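Local coordinates for protein DNA-binding response regulator (Paenisporosarcina sp. TG-14, PDB 6JQS) that probably binds DNA through a LuxR-type helix-turn-helix domain as a GerE transcription factor of a spore-forming bacterium, at residues Arg15-Thr29 and Leu36-Thr50. Sequence-based numbering, arbitrary orientation.
Sequences REREIFQLLVRDYST and LKISEKTVRNHISNT
Ile19 projects from helix 15-24 as a knob into a hole formed by Leu36, Val43, His46 and Ile47. From CB its two branches part: CG1, anti to the carbonyl carbon (chi1 -70°), meets Leu36 CD1 at 3.7 Å, and CD1 beyond it reaches His46 CB at 3.6 Å, while CG2 rests 3.8 Å from Ile47 CG1. Ile47 returns the fit, wedged among Ile19, Phe20, Leu23 and Thr29. Arg15 CG sits over one face of the His46 ring, toward its rim, with CD 3.8 Å from His46 CE1; Ile38 CG2 covers a guanidinium face, also rimward. Phe20 CE2 touches Thr50 CB at 3.5 Å; within its own helix, Thr50 OG1 donates to His46 O. Glu16 OE2 comes within 3.4 Å of Thr50 OG1, while OE1 accepts a hydrogen bond from Thr13 N. Segments 15-24 and 40-50 cross at -97°, the latter in helix 40-54, presumably the LuxR-type recognition helix. Apolar side chains carry the contact, with one hydrogen bond across it: opening helix 29-36, Thr29 OG1 donates to Glu40 OE2 (2.6 Å), anti side, 27° out of the carboxylate plane. Arg44 NH2 salt-bridges the same oxygen (2.7 Å), tying both helix starts together and probably favouring the carboxylate anion.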
loop_
_atom_site.group_PDB
_atom_site.type_symbol
_atom_site.label_atom_id
_atom_site.label_comp_id
_atom_site.label_asym_id
_atom_site.label_seq_id
_atom_site.Cartn_x
_atom_site.Cartn_y
_atom_site.Cartn_z
ATOM N N ARG A 15 2.988 8.346 1.353
ATOM C CA ARG A 15 3.827 7.321 0.690
ATOM C C ARG A 15 3.094 5.981 0.728
ATOM O O ARG A 15 3.044 5.386 -0.323
ATOM C CB ARG A 15 5.214 7.229 1.327
ATOM C CG ARG A 15 6.052 6.119 0.724
ATOM C CD ARG A 15 7.527 6.430 0.802
ATOM N NE ARG A 15 7.967 7.337 -0.256
ATOM C CZ ARG A 15 9.157 7.941 -0.257
ATOM N NH1 ARG A 15 9.496 8.764 -1.242
ATOM N NH2 ARG A 15 9.999 7.737 0.745
ATOM N N GLU A 16 2.620 5.537 1.904
ATOM C CA GLU A 16 1.873 4.271 2.134
ATOM C C GLU A 16 0.647 4.258 1.209
ATOM O O GLU A 16 0.433 3.269 0.552
ATOM C CB GLU A 16 1.444 4.138 3.599
ATOM C CG GLU A 16 2.523 3.655 4.591
ATOM C CD GLU A 16 2.105 3.768 6.066
ATOM O OE1 GLU A 16 1.331 4.706 6.342
ATOM O OE2 GLU A 16 2.465 2.866 6.939
ATOM N N ARG A 17 -0.120 5.348 1.141
ATOM C CA ARG A 17 -1.306 5.418 0.229
ATOM C C ARG A 17 -0.858 5.263 -1.227
ATOM O O ARG A 17 -1.484 4.511 -1.962
ATOM C CB ARG A 17 -2.077 6.738 0.395
ATOM C CG ARG A 17 -3.303 6.828 -0.512
ATOM C CD ARG A 17 -4.052 8.166 -0.473
ATOM N NE ARG A 17 -4.455 8.494 0.884
ATOM C CZ ARG A 17 -3.735 9.236 1.730
ATOM N NH1 ARG A 17 -2.572 9.744 1.363
ATOM N NH2 ARG A 17 -4.172 9.464 2.952
ATOM N N GLU A 18 0.240 5.886 -1.639
ATOM C CA GLU A 18 0.709 5.756 -3.041
ATOM C C GLU A 18 1.151 4.322 -3.308
ATOM O O GLU A 18 0.992 3.868 -4.440
ATOM C CB GLU A 18 1.946 6.582 -3.393
ATOM C CG GLU A 18 1.768 8.088 -3.412
ATOM C CD GLU A 18 3.141 8.748 -3.542
ATOM O OE1 GLU A 18 3.644 9.294 -2.535
ATOM O OE2 GLU A 18 3.725 8.667 -4.648
ATOM N N ILE A 19 1.833 3.675 -2.366
ATOM C CA ILE A 19 2.217 2.254 -2.573
ATOM C C ILE A 19 0.971 1.370 -2.814
ATOM O O ILE A 19 1.010 0.496 -3.732
ATOM C CB ILE A 19 3.077 1.733 -1.415
ATOM C CG1 ILE A 19 4.460 2.386 -1.424
ATOM C CG2 ILE A 19 3.132 0.208 -1.485
ATOM C CD1 ILE A 19 5.221 2.242 -0.089
ATOM N N PHE A 20 -0.042 1.467 -1.968
ATOM C CA PHE A 20 -1.253 0.625 -2.068
ATOM C C PHE A 20 -2.052 1.017 -3.329
ATOM O O PHE A 20 -2.666 0.099 -3.900
ATOM C CB PHE A 20 -2.093 0.683 -0.798
ATOM C CG PHE A 20 -1.572 -0.208 0.297
ATOM C CD1 PHE A 20 -1.949 -1.530 0.337
ATOM C CD2 PHE A 20 -0.570 0.207 1.157
ATOM C CE1 PHE A 20 -1.383 -2.420 1.238
ATOM C CE2 PHE A 20 -0.030 -0.683 2.090
ATOM C CZ PHE A 20 -0.438 -1.986 2.117
ATOM N N GLN A 21 -2.115 2.296 -3.717
ATOM C CA GLN A 21 -2.795 2.670 -5.006
ATOM C C GLN A 21 -2.105 1.971 -6.182
ATOM O O GLN A 21 -2.786 1.552 -7.108
ATOM C CB GLN A 21 -2.840 4.192 -5.201
ATOM C CG GLN A 21 -3.787 4.594 -6.328
ATOM C CD GLN A 21 -5.221 4.155 -6.071
ATOM O OE1 GLN A 21 -5.942 4.735 -5.272
ATOM N NE2 GLN A 21 -5.599 3.029 -6.634
ATOM N N LEU A 22 -0.787 1.778 -6.152
ATOM C CA LEU A 22 -0.087 1.032 -7.214
ATOM C C LEU A 22 -0.307 -0.469 -7.119
ATOM O O LEU A 22 -0.337 -1.092 -8.202
ATOM C CB LEU A 22 1.417 1.391 -7.246
ATOM C CG LEU A 22 1.725 2.877 -7.472
ATOM C CD1 LEU A 22 3.227 3.106 -7.630
ATOM C CD2 LEU A 22 1.008 3.434 -8.694
ATOM N N LEU A 23 -0.382 -1.083 -5.923
ATOM C CA LEU A 23 -0.785 -2.497 -5.823
ATOM C C LEU A 23 -2.181 -2.658 -6.448
ATOM O O LEU A 23 -2.423 -3.571 -7.179
ATOM C CB LEU A 23 -0.790 -2.924 -4.358
ATOM C CG LEU A 23 0.594 -3.069 -3.728
ATOM C CD1 LEU A 23 0.449 -3.246 -2.222
ATOM C CD2 LEU A 23 1.342 -4.229 -4.349
ATOM N N VAL A 24 -3.114 -1.767 -6.160
ATOM C CA VAL A 24 -4.445 -1.914 -6.836
ATOM C C VAL A 24 -4.226 -2.060 -8.348
ATOM O O VAL A 24 -4.963 -2.872 -9.015
ATOM C CB VAL A 24 -5.314 -0.704 -6.464
ATOM C CG1 VAL A 24 -6.497 -0.594 -7.390
ATOM C CG2 VAL A 24 -5.735 -0.813 -5.023
ATOM N N ARG A 25 -3.258 -1.325 -8.921
ATOM C CA ARG A 25 -2.998 -1.296 -10.383
ATOM C C ARG A 25 -2.072 -2.436 -10.815
ATOM O O ARG A 25 -1.586 -2.382 -11.929
ATOM C CB ARG A 25 -2.408 0.057 -10.779
ATOM C CG ARG A 25 -3.388 1.192 -10.585
ATOM C CD ARG A 25 -2.884 2.513 -11.054
ATOM N NE ARG A 25 -3.808 3.473 -10.473
ATOM C CZ ARG A 25 -3.480 4.655 -9.979
ATOM N NH1 ARG A 25 -2.228 5.068 -9.991
ATOM N NH2 ARG A 25 -4.424 5.414 -9.442
ATOM N N ASP A 26 -1.881 -3.446 -9.990
ATOM C CA ASP A 26 -1.186 -4.714 -10.324
ATOM C C ASP A 26 0.315 -4.463 -10.539
ATOM O O ASP A 26 0.931 -5.296 -11.213
ATOM C CB ASP A 26 -1.866 -5.473 -11.478
ATOM C CG ASP A 26 -1.519 -6.961 -11.569
ATOM O OD1 ASP A 26 -1.167 -7.594 -10.513
ATOM O OD2 ASP A 26 -1.562 -7.492 -12.701
ATOM N N TYR A 27 0.893 -3.422 -9.931
ATOM C CA TYR A 27 2.372 -3.195 -9.895
ATOM C C TYR A 27 2.992 -4.202 -8.931
ATOM O O TYR A 27 2.414 -4.476 -7.877
ATOM C CB TYR A 27 2.738 -1.792 -9.436
ATOM C CG TYR A 27 2.595 -0.720 -10.478
ATOM C CD1 TYR A 27 1.352 -0.386 -10.984
ATOM C CD2 TYR A 27 3.691 0.011 -10.910
ATOM C CE1 TYR A 27 1.200 0.607 -11.934
ATOM C CE2 TYR A 27 3.557 1.022 -11.851
ATOM C CZ TYR A 27 2.305 1.307 -12.375
ATOM O OH TYR A 27 2.139 2.290 -13.304
ATOM N N SER A 28 4.124 -4.768 -9.311
ATOM C CA SER A 28 5.028 -5.506 -8.406
ATOM C C SER A 28 5.723 -4.524 -7.451
ATOM O O SER A 28 5.816 -3.318 -7.737
ATOM C CB SER A 28 6.057 -6.258 -9.207
ATOM O OG SER A 28 6.896 -5.318 -9.853
ATOM N N THR A 29 6.249 -5.014 -6.341
ATOM C CA THR A 29 6.960 -4.156 -5.361
ATOM C C THR A 29 8.183 -3.549 -6.073
ATOM O O THR A 29 8.463 -2.379 -5.837
ATOM C CB THR A 29 7.146 -4.936 -4.056
ATOM O OG1 THR A 29 7.853 -6.149 -4.304
ATOM C CG2 THR A 29 5.808 -5.257 -3.424
ATOM N N LEU A 36 8.522 5.195 -7.442
ATOM C CA LEU A 36 8.578 6.144 -6.284
ATOM C C LEU A 36 10.038 6.462 -5.896
ATOM O O LEU A 36 10.239 7.348 -5.072
ATOM C CB LEU A 36 7.798 5.571 -5.101
ATOM C CG LEU A 36 6.322 5.239 -5.355
ATOM C CD1 LEU A 36 5.701 4.646 -4.103
ATOM C CD2 LEU A 36 5.524 6.459 -5.796
ATOM N N LYS A 37 11.006 5.775 -6.492
ATOM C CA LYS A 37 12.471 6.022 -6.345
ATOM C C LYS A 37 12.865 5.747 -4.885
ATOM O O LYS A 37 13.394 6.635 -4.213
ATOM C CB LYS A 37 12.843 7.411 -6.890
ATOM C CG LYS A 37 13.037 7.462 -8.409
ATOM C CD LYS A 37 13.653 8.751 -8.947
ATOM C CE LYS A 37 12.633 9.744 -9.468
ATOM N NZ LYS A 37 11.594 10.037 -8.456
ATOM N N ILE A 38 12.597 4.527 -4.430
ATOM C CA ILE A 38 12.947 4.031 -3.068
ATOM C C ILE A 38 13.354 2.575 -3.232
ATOM O O ILE A 38 13.074 2.010 -4.304
ATOM C CB ILE A 38 11.771 4.204 -2.083
ATOM C CG1 ILE A 38 10.550 3.365 -2.479
ATOM C CG2 ILE A 38 11.426 5.677 -1.889
ATOM C CD1 ILE A 38 9.434 3.433 -1.440
ATOM N N SER A 39 13.887 1.934 -2.197
ATOM C CA SER A 39 14.336 0.532 -2.358
ATOM C C SER A 39 13.114 -0.385 -2.306
ATOM O O SER A 39 12.098 -0.023 -1.684
ATOM C CB SER A 39 15.396 0.133 -1.359
ATOM O OG SER A 39 14.817 -0.446 -0.217
ATOM N N GLU A 40 13.212 -1.560 -2.916
ATOM C CA GLU A 40 12.090 -2.535 -2.874
ATOM C C GLU A 40 11.909 -3.042 -1.439
ATOM O O GLU A 40 10.778 -3.352 -1.062
ATOM C CB GLU A 40 12.353 -3.714 -3.794
ATOM C CG GLU A 40 11.160 -4.636 -3.862
ATOM C CD GLU A 40 11.279 -5.723 -4.903
ATOM O OE1 GLU A 40 12.263 -5.670 -5.686
ATOM O OE2 GLU A 40 10.375 -6.601 -4.934
ATOM N N LYS A 41 12.992 -3.131 -0.663
ATOM C CA LYS A 41 12.944 -3.566 0.763
ATOM C C LYS A 41 12.057 -2.619 1.573
ATOM O O LYS A 41 11.321 -3.130 2.490
ATOM C CB LYS A 41 14.354 -3.665 1.351
ATOM C CG LYS A 41 15.162 -4.832 0.818
ATOM C CD LYS A 41 16.573 -4.898 1.366
ATOM C CE LYS A 41 17.466 -5.764 0.506
ATOM N NZ LYS A 41 18.752 -6.057 1.186
ATOM N N THR A 42 12.135 -1.322 1.277
ATOM C CA THR A 42 11.391 -0.253 1.986
ATOM C C THR A 42 9.904 -0.373 1.590
ATOM O O THR A 42 9.062 -0.223 2.476
ATOM C CB THR A 42 11.927 1.132 1.649
ATOM O OG1 THR A 42 13.319 1.182 1.946
ATOM C CG2 THR A 42 11.222 2.259 2.390
ATOM N N VAL A 43 9.623 -0.624 0.299
ATOM C CA VAL A 43 8.233 -0.846 -0.213
ATOM C C VAL A 43 7.606 -1.998 0.558
ATOM O O VAL A 43 6.525 -1.811 1.163
ATOM C CB VAL A 43 8.177 -1.108 -1.720
ATOM C CG1 VAL A 43 6.780 -1.544 -2.169
ATOM C CG2 VAL A 43 8.657 0.093 -2.486
ATOM N N ARG A 44 8.290 -3.134 0.611
ATOM C CA ARG A 44 7.841 -4.324 1.396
ATOM C C ARG A 44 7.595 -3.995 2.870
ATOM O O ARG A 44 6.555 -4.485 3.426
ATOM C CB ARG A 44 8.861 -5.452 1.236
ATOM C CG ARG A 44 8.888 -6.068 -0.153
ATOM C CD ARG A 44 9.512 -7.444 -0.030
ATOM N NE ARG A 44 9.665 -8.098 -1.308
ATOM C CZ ARG A 44 10.730 -8.002 -2.103
ATOM N NH1 ARG A 44 11.774 -7.252 -1.771
ATOM N NH2 ARG A 44 10.734 -8.665 -3.248
ATOM N N ASN A 45 8.508 -3.270 3.529
ATOM C CA ASN A 45 8.390 -2.924 4.971
ATOM C C ASN A 45 7.210 -1.963 5.165
ATOM O O ASN A 45 6.527 -2.074 6.190
ATOM C CB ASN A 45 9.697 -2.412 5.568
ATOM C CG ASN A 45 10.695 -3.547 5.738
ATOM O OD1 ASN A 45 10.320 -4.635 6.145
ATOM N ND2 ASN A 45 11.940 -3.302 5.418
ATOM N N HIS A 46 6.922 -1.112 4.201
ATOM C CA HIS A 46 5.753 -0.193 4.316
ATOM C C HIS A 46 4.441 -0.993 4.286
ATOM O O HIS A 46 3.502 -0.676 5.035
ATOM C CB HIS A 46 5.798 0.830 3.192
ATOM C CG HIS A 46 6.566 2.058 3.509
ATOM N ND1 HIS A 46 7.673 2.446 2.754
ATOM C CD2 HIS A 46 6.416 2.978 4.483
ATOM C CE1 HIS A 46 8.154 3.557 3.258
ATOM N NE2 HIS A 46 7.435 3.872 4.334
ATOM N N ILE A 47 4.365 -1.926 3.355
ATOM C CA ILE A 47 3.236 -2.853 3.172
ATOM C C ILE A 47 3.085 -3.633 4.478
ATOM O O ILE A 47 1.933 -3.723 4.999
ATOM C CB ILE A 47 3.472 -3.738 1.935
ATOM C CG1 ILE A 47 3.370 -2.933 0.637
ATOM C CG2 ILE A 47 2.530 -4.923 1.962
ATOM C CD1 ILE A 47 3.904 -3.651 -0.585
ATOM N N SER A 48 4.173 -4.196 5.021
ATOM C CA SER A 48 4.071 -4.990 6.279
ATOM C C SER A 48 3.531 -4.134 7.400
ATOM O O SER A 48 2.658 -4.630 8.184
ATOM C CB SER A 48 5.334 -5.634 6.706
ATOM O OG SER A 48 5.786 -6.475 5.674
ATOM N N ASN A 49 4.040 -2.906 7.491
ATOM C CA ASN A 49 3.621 -1.968 8.549
ATOM C C ASN A 49 2.125 -1.681 8.418
ATOM O O ASN A 49 1.451 -1.587 9.453
ATOM C CB ASN A 49 4.480 -0.708 8.454
ATOM C CG ASN A 49 4.513 0.081 9.735
ATOM O OD1 ASN A 49 4.528 -0.507 10.804
ATOM N ND2 ASN A 49 4.550 1.395 9.615
ATOM N N THR A 50 1.613 -1.460 7.199
ATOM C CA THR A 50 0.169 -1.084 6.994
ATOM C C THR A 50 -0.693 -2.292 7.369
ATOM O O THR A 50 -1.728 -2.165 8.030
ATOM C CB THR A 50 -0.078 -0.627 5.552
ATOM O OG1 THR A 50 0.867 0.403 5.316
ATOM C CG2 THR A 50 -1.473 -0.083 5.310
#